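Local coordinates for protein restriction endonuclease UbaLAI (Unidentified, PDB 5O63) that cleaves double-stranded DNA as a monomeric Type IIE restriction enzyme, whose N-terminal B3 domain, the part described here, binds the cognate DNA sequence, at residues E45-F50 / P88-T93; A128-G131 / R135-V138. All coordinates share one frame; numbering follows the deposited sequence.

Contact 1 (E45-F50 / P88-T93); sequences EAYSFF and PERRIT. With nucleotides of chain D; nucleotides of chain C.
The R90 side chain runs across one face of the Y47 ring, its CD over the ring centre and 3.7 Å from the centroid. Extended from CG to NE, the chain lays its guanidinium flat over the ring's CD2 side, planes 14° apart, in an off-centre cation-pi contact; R90 NH1 is hydrogen-bonded to Y81 OH. At the ring edge, Y47 OH shares a water with R90 N. With Y47 replaced by alanine, the R90 guanidinium would probably lose its stacking face, and the water one of its partners. I92 CD1 makes a CH-pi contact over one face of the F50 ring, whose opposite face takes F49 CD1. In this B3 domain, strand 89-93 alternates: R90 and I92 face the 45-50 turn, while E89 and R91 read base edges in the major groove and T93 holds the DNA backbone. In a side-on salt bridge R91 NE and NH2 both reach E89 OE2, NE on its anti lone pair, leaving E89 OE1 to accept from N4 of DC3 of chain D at 2.9 Å. R91 NH1 and NH2 fork onto O4 of DT5 of chain C, and T93 OG1 hydrogen-bonds to phosphate oxygen OP2 of DC3 of chain C at 2.7 Å.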
loop_
_atom_site.group_PDB
_atom_site.type_symbol
_atom_site.label_atom_id
_atom_site.label_comp_id
_atom_site.label_asym_id
_atom_site.label_seq_id
_atom_site.Cartn_x
_atom_site.Cartn_y
_atom_site.Cartn_z
ATOM N N GLU A 45 -5.604 12.114 3.361
ATOM C CA GLU A 45 -5.363 11.723 4.738
ATOM C C GLU A 45 -4.265 10.684 4.847
ATOM O O GLU A 45 -3.758 10.424 5.941
ATOM C CB GLU A 45 -6.650 11.210 5.385
ATOM C CG GLU A 45 -7.633 12.306 5.685
ATOM N N ALA A 46 -3.891 10.051 3.734
ATOM C CA ALA A 46 -2.800 9.093 3.812
ATOM C C ALA A 46 -1.429 9.669 3.386
ATOM O O ALA A 46 -0.439 8.975 3.454
ATOM C CB ALA A 46 -3.117 7.842 2.977
ATOM N N TYR A 47 -1.348 10.939 3.013
ATOM C CA TYR A 47 -0.038 11.512 2.653
ATOM C C TYR A 47 1.025 11.334 3.764
ATOM O O TYR A 47 2.171 10.973 3.499
ATOM C CB TYR A 47 -0.155 13.018 2.342
ATOM C CG TYR A 47 -0.890 13.403 1.052
ATOM C CD1 TYR A 47 -1.454 12.437 0.221
ATOM C CD2 TYR A 47 -1.040 14.748 0.704
ATOM C CE1 TYR A 47 -2.110 12.814 -0.964
ATOM C CE2 TYR A 47 -1.693 15.134 -0.451
ATOM C CZ TYR A 47 -2.218 14.162 -1.283
ATOM O OH TYR A 47 -2.869 14.595 -2.418
ATOM N N SER A 48 0.626 11.563 5.009
ATOM C CA SER A 48 1.597 11.487 6.104
ATOM C C SER A 48 2.179 10.051 6.338
ATOM O O SER A 48 3.200 9.894 7.032
ATOM C CB SER A 48 0.974 12.047 7.388
ATOM O OG SER A 48 -0.140 11.290 7.821
ATOM N N PHE A 49 1.539 9.020 5.770
ATOM C CA PHE A 49 2.033 7.639 5.920
ATOM C C PHE A 49 3.278 7.443 5.043
ATOM O O PHE A 49 4.242 6.776 5.423
ATOM C CB PHE A 49 0.934 6.610 5.514
ATOM C CG PHE A 49 1.429 5.202 5.356
ATOM C CD1 PHE A 49 1.819 4.744 4.100
ATOM C CD2 PHE A 49 1.535 4.342 6.434
ATOM C CE1 PHE A 49 2.291 3.451 3.929
ATOM C CE2 PHE A 49 1.984 3.024 6.273
ATOM C CZ PHE A 49 2.387 2.595 5.007
ATOM N N PHE A 50 3.261 8.094 3.884
ATOM C CA PHE A 50 4.378 7.999 2.951
ATOM C C PHE A 50 5.535 8.917 3.278
ATOM O O PHE A 50 5.418 9.802 4.141
ATOM C CB PHE A 50 3.856 8.254 1.533
ATOM C CG PHE A 50 3.002 7.127 1.046
ATOM C CD1 PHE A 50 3.603 5.886 0.685
ATOM C CD2 PHE A 50 1.619 7.250 1.057
ATOM C CE1 PHE A 50 2.803 4.797 0.251
ATOM C CE2 PHE A 50 0.799 6.178 0.636
ATOM C CZ PHE A 50 1.364 4.964 0.210
ATOM N N PRO A 88 -4.683 19.083 -7.896
ATOM C CA PRO A 88 -3.372 18.430 -7.648
ATOM C C PRO A 88 -3.582 17.112 -6.939
ATOM O O PRO A 88 -4.536 17.007 -6.155
ATOM C CB PRO A 88 -2.666 19.398 -6.718
ATOM C CG PRO A 88 -3.827 20.037 -5.920
ATOM C CD PRO A 88 -5.049 20.029 -6.820
ATOM N N GLU A 89 -2.747 16.120 -7.145
ATOM C CA GLU A 89 -2.991 14.836 -6.463
ATOM C C GLU A 89 -1.682 14.038 -6.452
ATOM O O GLU A 89 -0.701 14.453 -7.101
ATOM C CB GLU A 89 -4.105 14.028 -7.150
ATOM C CG GLU A 89 -3.636 13.397 -8.499
ATOM C CD GLU A 89 -4.800 12.718 -9.229
ATOM O OE1 GLU A 89 -6.005 13.092 -8.993
ATOM O OE2 GLU A 89 -4.478 11.812 -10.019
ATOM N N ARG A 90 -1.684 12.966 -5.682
ATOM C CA ARG A 90 -0.536 12.070 -5.538
ATOM C C ARG A 90 -0.935 10.633 -5.791
ATOM O O ARG A 90 -2.025 10.166 -5.478
ATOM C CB ARG A 90 0.109 12.200 -4.126
ATOM C CG ARG A 90 0.489 13.616 -3.785
ATOM C CD ARG A 90 1.272 13.695 -2.545
ATOM N NE ARG A 90 1.341 15.098 -2.161
ATOM C CZ ARG A 90 2.075 15.528 -1.156
ATOM N NH1 ARG A 90 2.795 14.648 -0.484
ATOM N NH2 ARG A 90 2.092 16.830 -0.846
ATOM N N ARG A 91 0.006 9.889 -6.420
ATOM C CA ARG A 91 -0.217 8.506 -6.820
ATOM C C ARG A 91 0.989 7.694 -6.428
ATOM O O ARG A 91 2.109 8.261 -6.422
ATOM C CB ARG A 91 -0.394 8.396 -8.346
ATOM C CG ARG A 91 -1.570 9.186 -8.893
ATOM C CD ARG A 91 -1.472 9.116 -10.404
ATOM N NE ARG A 91 -2.403 10.068 -10.992
ATOM C CZ ARG A 91 -2.479 10.371 -12.292
ATOM N NH1 ARG A 91 -1.695 9.730 -13.193
ATOM N NH2 ARG A 91 -3.333 11.330 -12.681
ATOM N N ILE A 92 0.807 6.408 -6.146
ATOM C CA ILE A 92 1.917 5.434 -6.136
ATOM C C ILE A 92 1.873 4.721 -7.476
ATOM O O ILE A 92 0.800 4.362 -7.984
ATOM C CB ILE A 92 1.778 4.375 -5.000
ATOM C CG1 ILE A 92 1.449 5.097 -3.683
ATOM C CG2 ILE A 92 3.077 3.544 -4.940
ATOM C CD1 ILE A 92 2.565 6.118 -3.263
ATOM N N THR A 93 3.066 4.505 -8.047
ATOM C CA THR A 93 3.204 3.722 -9.273
ATOM C C THR A 93 4.420 2.761 -9.165
ATOM O O THR A 93 5.136 2.745 -8.138
ATOM C CB THR A 93 3.425 4.629 -10.521
ATOM O OG1 THR A 93 4.697 5.301 -10.387
ATOM C CG2 THR A 93 2.355 5.692 -10.681
ATOM P P DC D 3 -12.647 7.327 -4.267
ATOM O OP1 DC D 3 -13.892 6.507 -3.972
ATOM O OP2 DC D 3 -11.279 6.882 -3.800
ATOM O "O5'" DC D 3 -12.571 7.577 -5.832
ATOM C "C5'" DC D 3 -13.721 8.016 -6.488
ATOM C "C4'" DC D 3 -13.432 8.347 -7.908
ATOM O "O4'" DC D 3 -12.553 9.490 -7.986
ATOM C "C3'" DC D 3 -12.724 7.249 -8.693
ATOM O "O3'" DC D 3 -13.754 6.530 -9.391
ATOM C "C2'" DC D 3 -11.793 8.055 -9.645
ATOM C "C1'" DC D 3 -12.232 9.504 -9.379
ATOM N N1 DC D 3 -11.228 10.487 -9.646
ATOM C C2 DC D 3 -11.443 11.402 -10.690
ATOM O O2 DC D 3 -12.541 11.372 -11.300
ATOM N N3 DC D 3 -10.451 12.289 -11.022
ATOM C C4 DC D 3 -9.279 12.271 -10.369
ATOM N N4 DC D 3 -8.376 13.187 -10.703
ATOM C C5 DC D 3 -9.013 11.312 -9.295
ATOM C C6 DC D 3 -10.019 10.454 -8.968
ATOM P P DT C 5 2.228 17.135 -18.049
ATOM O OP1 DT C 5 2.816 18.209 -18.893
ATOM O OP2 DT C 5 2.146 17.166 -16.590
ATOM O "O5'" DT C 5 0.715 16.877 -18.567
ATOM C "C5'" DT C 5 0.495 16.911 -19.970
ATOM C "C4'" DT C 5 -0.962 16.621 -20.320
ATOM O "O4'" DT C 5 -1.261 15.242 -19.907
ATOM C "C3'" DT C 5 -2.008 17.515 -19.678
ATOM O "O3'" DT C 5 -3.052 17.709 -20.598
ATOM C "C2'" DT C 5 -2.529 16.635 -18.521
ATOM C "C1'" DT C 5 -2.460 15.260 -19.201
ATOM N N1 DT C 5 -2.446 14.167 -18.269
ATOM C C2 DT C 5 -3.327 13.113 -18.461
ATOM O O2 DT C 5 -4.057 13.058 -19.411
ATOM N N3 DT C 5 -3.321 12.146 -17.497
ATOM C C4 DT C 5 -2.528 12.112 -16.372
ATOM O O4 DT C 5 -2.603 11.217 -15.568
ATOM C C5 DT C 5 -1.581 13.234 -16.232
ATOM C C7 DT C 5 -0.653 13.290 -15.034
ATOM C C6 DT C 5 -1.588 14.192 -17.175
ATOM P P DC C 3 6.311 6.855 -13.325
ATOM O OP1 DC C 3 7.396 7.598 -12.598
ATOM O OP2 DC C 3 5.006 6.768 -12.653
ATOM O "O5'" DC C 3 6.086 7.686 -14.669
ATOM C "C5'" DC C 3 7.283 8.042 -15.450
ATOM C "C4'" DC C 3 6.845 8.681 -16.760
ATOM O "O4'" DC C 3 6.044 7.750 -17.490
ATOM C "C3'" DC C 3 5.972 9.891 -16.681
ATOM O "O3'" DC C 3 6.725 11.050 -16.406
ATOM C "C2'" DC C 3 5.402 9.966 -18.102
ATOM C "C1'" DC C 3 5.207 8.508 -18.397
ATOM N N1 DC C 3 3.810 8.014 -18.239
ATOM C C2 DC C 3 2.939 8.214 -19.287
ATOM O O2 DC C 3 3.316 8.901 -20.240
ATOM N N3 DC C 3 1.730 7.646 -19.233
ATOM C C4 DC C 3 1.323 6.960 -18.118
ATOM N N4 DC C 3 0.105 6.418 -18.136
ATOM C C5 DC C 3 2.197 6.750 -16.996
ATOM C C6 DC C 3 3.456 7.286 -17.125
HETATM O O HOH W 1 -4.000 12.682 -3.922
#

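Contact 2 (A128-G131 / R135-V138); sequences ANSG and RFEV
Water 2 bridges the start of the loop and the approach to the helix: it accepts from N129 N at 3.0 Å and from R135 N at 2.9 Å, and so joins the two backbone N-H groups. F136 N also donates directly to N129 O, a long bond of 3.3 Å. The amide comes from above the carbonyl plane, 42° out of it, and the N-H...O angle of 144° is far from straight, so the loop carbonyl holds the first turn with a bent bond. The loop end is shaped by an Asx turn, in which N129 OD1 accepts from G131 N at 3.0 Å; the N129 side chain thus closes on its own loop, and its backbone O accepts from the first helical residue. The arrangement is a tight strand-loop-helix connection of the B3 domain: strand 121-128 ends at A128, and helix 136-144 starts after R135, its N-cap residue. A128 CB packs against this start, 3.7 Å from F136 N and 3.8 Å from R135 CB. S130 OG lies 3.3 Å from F136 CB and obliquely beside the ring, while its hydrogen bond goes to the carbonyl oxygen of P106. With CG anti to the backbone N (chi1 -178°), the F136 ring is carried away from the loop, where it touches P106 and meets the ring of F140 further along the helix. The R135 chain bends at chi3, and its guanidinium forms a salt bridge with D126, tying the residue before the helix to the strand that leads into the loop.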
loop_
_atom_site.group_PDB
_atom_site.type_symbol
_atom_site.label_atom_id
_atom_site.label_comp_id
_atom_site.label_asym_id
_atom_site.label_seq_id
_atom_site.Cartn_x
_atom_site.Cartn_y
_atom_site.Cartn_z
ATOM N N ALA A 128 -4.025 -7.779 -3.599
ATOM C CA ALA A 128 -4.894 -8.896 -3.798
ATOM C C ALA A 128 -6.108 -8.513 -4.618
ATOM O O ALA A 128 -6.463 -7.358 -4.713
ATOM C CB ALA A 128 -5.350 -9.460 -2.430
ATOM N N ASN A 129 -6.708 -9.538 -5.225
ATOM C CA ASN A 129 -8.004 -9.350 -5.850
ATOM C C ASN A 129 -8.946 -10.499 -5.476
ATOM O O ASN A 129 -8.623 -11.333 -4.632
ATOM C CB ASN A 129 -7.857 -9.179 -7.365
ATOM C CG ASN A 129 -7.399 -10.445 -8.096
ATOM O OD1 ASN A 129 -7.691 -11.582 -7.713
ATOM N ND2 ASN A 129 -6.724 -10.212 -9.233
ATOM N N SER A 130 -10.138 -10.481 -6.089
ATOM C CA SER A 130 -11.181 -11.391 -5.660
ATOM C C SER A 130 -11.418 -12.536 -6.626
ATOM O O SER A 130 -12.494 -13.159 -6.615
ATOM C CB SER A 130 -12.478 -10.607 -5.458
ATOM O OG SER A 130 -12.291 -9.621 -4.461
ATOM N N GLY A 131 -10.437 -12.811 -7.485
ATOM C CA GLY A 131 -10.488 -13.984 -8.335
ATOM C C GLY A 131 -10.273 -15.306 -7.608
ATOM O O GLY A 131 -10.013 -15.345 -6.394
ATOM N N ARG A 135 -6.848 -13.361 -2.539
ATOM C CA ARG A 135 -6.656 -13.124 -1.122
ATOM C C ARG A 135 -7.451 -11.938 -0.595
ATOM O O ARG A 135 -7.257 -11.575 0.556
ATOM C CB ARG A 135 -5.153 -12.934 -0.854
ATOM C CG ARG A 135 -4.383 -14.290 -1.022
ATOM C CD ARG A 135 -2.871 -14.085 -1.078
ATOM N NE ARG A 135 -2.302 -13.516 0.145
ATOM C CZ ARG A 135 -1.695 -12.325 0.198
ATOM N NH1 ARG A 135 -1.616 -11.512 -0.877
ATOM N NH2 ARG A 135 -1.180 -11.925 1.340
ATOM N N PHE A 136 -8.351 -11.362 -1.391
ATOM C CA PHE A 136 -9.017 -10.143 -0.959
ATOM C C PHE A 136 -9.765 -10.347 0.364
ATOM O O PHE A 136 -9.640 -9.552 1.255
ATOM C CB PHE A 136 -10.027 -9.611 -2.014
ATOM C CG PHE A 136 -10.678 -8.333 -1.575
ATOM C CD1 PHE A 136 -10.145 -7.104 -1.941
ATOM C CD2 PHE A 136 -11.831 -8.366 -0.778
ATOM C CE1 PHE A 136 -10.714 -5.901 -1.497
ATOM C CE2 PHE A 136 -12.391 -7.186 -0.309
ATOM C CZ PHE A 136 -11.861 -5.985 -0.647
ATOM N N GLU A 137 -10.568 -11.399 0.473
ATOM C CA GLU A 137 -11.445 -11.511 1.609
ATOM C C GLU A 137 -10.649 -11.663 2.914
ATOM O O GLU A 137 -10.979 -10.960 3.906
ATOM C CB GLU A 137 -12.388 -12.687 1.445
ATOM C CG GLU A 137 -13.313 -12.595 0.309
ATOM C CD GLU A 137 -14.043 -13.915 0.184
ATOM O OE1 GLU A 137 -13.814 -14.630 -0.818
ATOM O OE2 GLU A 137 -14.783 -14.257 1.137
ATOM N N VAL A 138 -9.632 -12.524 2.911
ATOM C CA VAL A 138 -8.857 -12.717 4.131
ATOM C C VAL A 138 -8.145 -11.400 4.503
ATOM O O VAL A 138 -8.210 -10.979 5.651
ATOM C CB VAL A 138 -7.856 -13.906 4.009
ATOM C CG1 VAL A 138 -6.874 -13.934 5.182
ATOM C CG2 VAL A 138 -8.617 -15.199 4.023
HETATM O O HOH W 2 -5.279 -12.072 -4.567
#

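Overall arrangement
From the N terminus, the chain passes helix 3-14, strand 19-28 and the short strand 40-41 before the 45-50 turn. Contact 1 then closes a loop of 37 residues, which contains strands 62-70 and 75-84, by bringing that turn against strand 89-93 near one margin of the mixed sheet. After strand 108-116, strand 121-128 runs into contact 2, a short closure with three residues between its segments that joins the strand end to helix 136-144. The two are in series, neither nesting nor crossing. Their centres lie 23 Å apart on opposite sides of the chain's centre: contact 1 borders the bound DNA, whereas contact 2 stays about 13 Å from it, nearest atom to nearest atom.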